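Local coordinates for protein polyguluronate lyase (Corynebacterium sp., PDB 1UAI) that probably cleaves the poly(alpha-L-guluronate) blocks of alginate as a lyase, using a jellyroll beta-sandwich fold, at residues Ser29-Gln33 and Pro34-Thr38. Residues are numbered along the deposited sequence; the frame is centred on the assembly and turned at random.
Sequences SEIEQ and PALDT
Gln33 folds its side chain back over the start of the 3-10 segment 35-37, its amide lying across the flank of Leu36. NE2 of Gln33 comes within 3.7 Å of Leu36 CB, while OE1 of Gln33 lies 3.3 Å from Pro34 CA. A bend at chi2 (-66°) turns the amide this way. NE2 donates to the backbone O of Leu13, and also to a water, at 3.0 Å from Gln33 NE2, that donates to Asp37 OD1. Two acceptors therefore fix the rotation of the amide, and the water ties it to the carboxylate four residues on.

Ile31 sends CG2, anti to its backbone N, against the turn; this methyl sits 3.7 Å from Leu36 N and 4.0 Å from Leu36 CB, slightly farther from Ala35 CB. Ile31 and Leu36 also touch Val18 of strand 16-20, so the turn is packed onto the sheet.

The chain turns sharply through a cis peptide between Gln33 and Pro34. The turn is closed by Leu36 N, which donates to Glu32 O at 3.0 Å; the N-H...O angle of 144° makes the bond bent, and the donor stands 45° above the carbonyl plane. Ala35 N, though near the same oxygen, has too poor an angle to bond. Asp37 N to Pro34 O, at 3.0 Å, sets the i to i+3 pattern of the 3-10 turn. The backbone forms a cis-proline turn of the type VIa kind, closed by an i to i+4 bond, leading from strand 27-31 into a short 3-10 segment, a surface connection at the periphery of the jellyroll beta-sandwich.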
ATOM      1  N   SER A  29      -7.461 -13.796   0.627  1.00  7.51           N
ATOM      2  CA  SER A  29      -8.324 -13.683  -0.539  1.00  7.10           C
ATOM      3  C   SER A  29      -7.910 -12.523  -1.429  1.00  6.45           C
ATOM      4  O   SER A  29      -7.482 -11.475  -0.944  1.00  6.57           O
ATOM      5  CB  SER A  29      -9.777 -13.468  -0.116  1.00  7.75           C
ATOM      6  OG  SER A  29     -10.272 -14.579   0.604  1.00  8.38           O
ATOM      7  N   GLU A  30      -8.039 -12.720  -2.735  1.00  6.26           N
ATOM      8  CA  GLU A  30      -7.729 -11.675  -3.699  1.00  6.84           C
ATOM      9  C   GLU A  30      -8.912 -11.534  -4.645  1.00  6.76           C
ATOM     10  O   GLU A  30      -9.571 -12.521  -4.984  1.00  8.66           O
ATOM     11  CB  GLU A  30      -6.481 -12.011  -4.521  1.00  8.08           C
ATOM     12  CG  GLU A  30      -5.202 -12.146  -3.719  1.00  9.29           C
ATOM     13  CD  GLU A  30      -3.961 -11.978  -4.577  1.00 11.20           C
ATOM     14  OE1 GLU A  30      -3.968 -12.430  -5.745  1.00 11.00           O
ATOM     15  OE2 GLU A  30      -2.970 -11.401  -4.081  1.00 12.33           O
ATOM     16  N   ILE A  31      -9.192 -10.302  -5.052  1.00  5.58           N
ATOM     17  CA  ILE A  31     -10.276 -10.039  -5.986  1.00  6.19           C
ATOM     18  C   ILE A  31      -9.689  -9.278  -7.164  1.00  5.88           C
ATOM     19  O   ILE A  31      -9.034  -8.246  -6.988  1.00  6.24           O
ATOM     20  CB  ILE A  31     -11.403  -9.196  -5.352  1.00  7.52           C
ATOM     21  CG1 ILE A  31     -12.032  -9.953  -4.177  1.00 10.88           C
ATOM     22  CG2 ILE A  31     -12.468  -8.891  -6.400  1.00  7.51           C
ATOM     23  CD1 ILE A  31     -12.704 -11.255  -4.563  1.00 13.87           C
ATOM     24  N   GLU A  32      -9.915  -9.806  -8.361  1.00  6.11           N
ATOM     25  CA  GLU A  32      -9.409  -9.196  -9.582  1.00  6.09           C
ATOM     26  C   GLU A  32     -10.566  -8.651 -10.405  1.00  5.05           C
ATOM     27  O   GLU A  32     -11.735  -8.882 -10.086  1.00  5.54           O
ATOM     28  CB  GLU A  32      -8.661 -10.240 -10.419  1.00  7.40           C
ATOM     29  CG  GLU A  32      -7.633 -11.042  -9.642  1.00 10.66           C
ATOM     30  CD  GLU A  32      -6.967 -12.123 -10.481  1.00 13.44           C
ATOM     31  OE1 GLU A  32      -7.656 -12.751 -11.315  1.00 14.95           O
ATOM     32  OE2 GLU A  32      -5.755 -12.358 -10.292  1.00 15.90           O
ATOM     33  N   GLN A  33     -10.230  -7.915 -11.457  1.00  5.76           N
ATOM     34  CA  GLN A  33     -11.236  -7.381 -12.365  1.00  5.84           C
ATOM     35  C   GLN A  33     -11.769  -8.576 -13.153  1.00  5.79           C
ATOM     36  O   GLN A  33     -11.054  -9.560 -13.350  1.00  6.13           O
ATOM     37  CB  GLN A  33     -10.605  -6.375 -13.333  1.00  6.73           C
ATOM     38  CG  GLN A  33     -10.217  -5.045 -12.708  1.00  6.35           C
ATOM     39  CD  GLN A  33     -11.421  -4.248 -12.245  1.00  7.00           C
ATOM     40  OE1 GLN A  33     -12.558  -4.549 -12.611  1.00  7.05           O
ATOM     41  NE2 GLN A  33     -11.175  -3.215 -11.449  1.00  7.05           N
ATOM     42  N   PRO A  34     -13.019  -8.501 -13.632  1.00  5.91           N
ATOM     43  CA  PRO A  34     -13.942  -7.373 -13.479  1.00  6.16           C
ATOM     44  C   PRO A  34     -14.768  -7.373 -12.193  1.00  5.61           C
ATOM     45  O   PRO A  34     -15.475  -6.408 -11.919  1.00  6.08           O
ATOM     46  CB  PRO A  34     -14.818  -7.488 -14.718  1.00  7.11           C
ATOM     47  CG  PRO A  34     -14.958  -8.964 -14.858  1.00  8.23           C
ATOM     48  CD  PRO A  34     -13.551  -9.480 -14.601  1.00  7.44           C
ATOM     49  N   ALA A  35     -14.698  -8.446 -11.409  1.00  5.51           N
ATOM     50  CA  ALA A  35     -15.468  -8.503 -10.167  1.00  4.60           C
ATOM     51  C   ALA A  35     -15.096  -7.360  -9.224  1.00  4.77           C
ATOM     52  O   ALA A  35     -15.938  -6.865  -8.474  1.00  5.14           O
ATOM     53  CB  ALA A  35     -15.250  -9.841  -9.472  1.00  6.89           C
ATOM     54  N   LEU A  36     -13.834  -6.944  -9.267  1.00  4.98           N
ATOM     55  CA  LEU A  36     -13.363  -5.870  -8.405  1.00  4.54           C
ATOM     56  C   LEU A  36     -14.156  -4.578  -8.599  1.00  4.73           C
ATOM     57  O   LEU A  36     -14.304  -3.792  -7.660  1.00  5.34           O
ATOM     58  CB  LEU A  36     -11.872  -5.609  -8.656  1.00  5.47           C
ATOM     59  CG  LEU A  36     -11.195  -4.521  -7.814  1.00  5.78           C
ATOM     60  CD1 LEU A  36     -11.382  -4.813  -6.329  1.00  6.84           C
ATOM     61  CD2 LEU A  36      -9.715  -4.457  -8.165  1.00  6.73           C
ATOM     62  N   ASP A  37     -14.682  -4.370  -9.804  1.00  5.25           N
ATOM     63  CA  ASP A  37     -15.444  -3.161 -10.102  1.00  5.72           C
ATOM     64  C   ASP A  37     -16.659  -2.968  -9.198  1.00  6.36           C
ATOM     65  O   ASP A  37     -17.091  -1.838  -8.970  1.00  6.73           O
ATOM     66  CB  ASP A  37     -15.885  -3.160 -11.569  1.00  7.02           C
ATOM     67  CG  ASP A  37     -16.459  -1.823 -12.000  1.00  7.79           C
ATOM     68  OD1 ASP A  37     -15.755  -0.801 -11.861  1.00  8.72           O
ATOM     69  OD2 ASP A  37     -17.612  -1.794 -12.478  1.00 10.54           O
ATOM     70  N   THR A  38     -17.220  -4.062  -8.695  1.00  5.45           N
ATOM     71  CA  THR A  38     -18.369  -3.964  -7.801  1.00  6.44           C
ATOM     72  C   THR A  38     -18.143  -4.808  -6.551  1.00  5.54           C
ATOM     73  O   THR A  38     -19.044  -5.499  -6.081  1.00  8.25           O
ATOM     74  CB  THR A  38     -19.684  -4.395  -8.505  1.00  6.19           C
ATOM     75  OG1 THR A  38     -19.515  -5.679  -9.118  1.00  6.50           O
ATOM     76  CG2 THR A  38     -20.073  -3.379  -9.569  1.00  7.26           C
TER
HETATM   77  O   HOH W   1     -13.064  -0.904 -11.685  1.00  8.05           O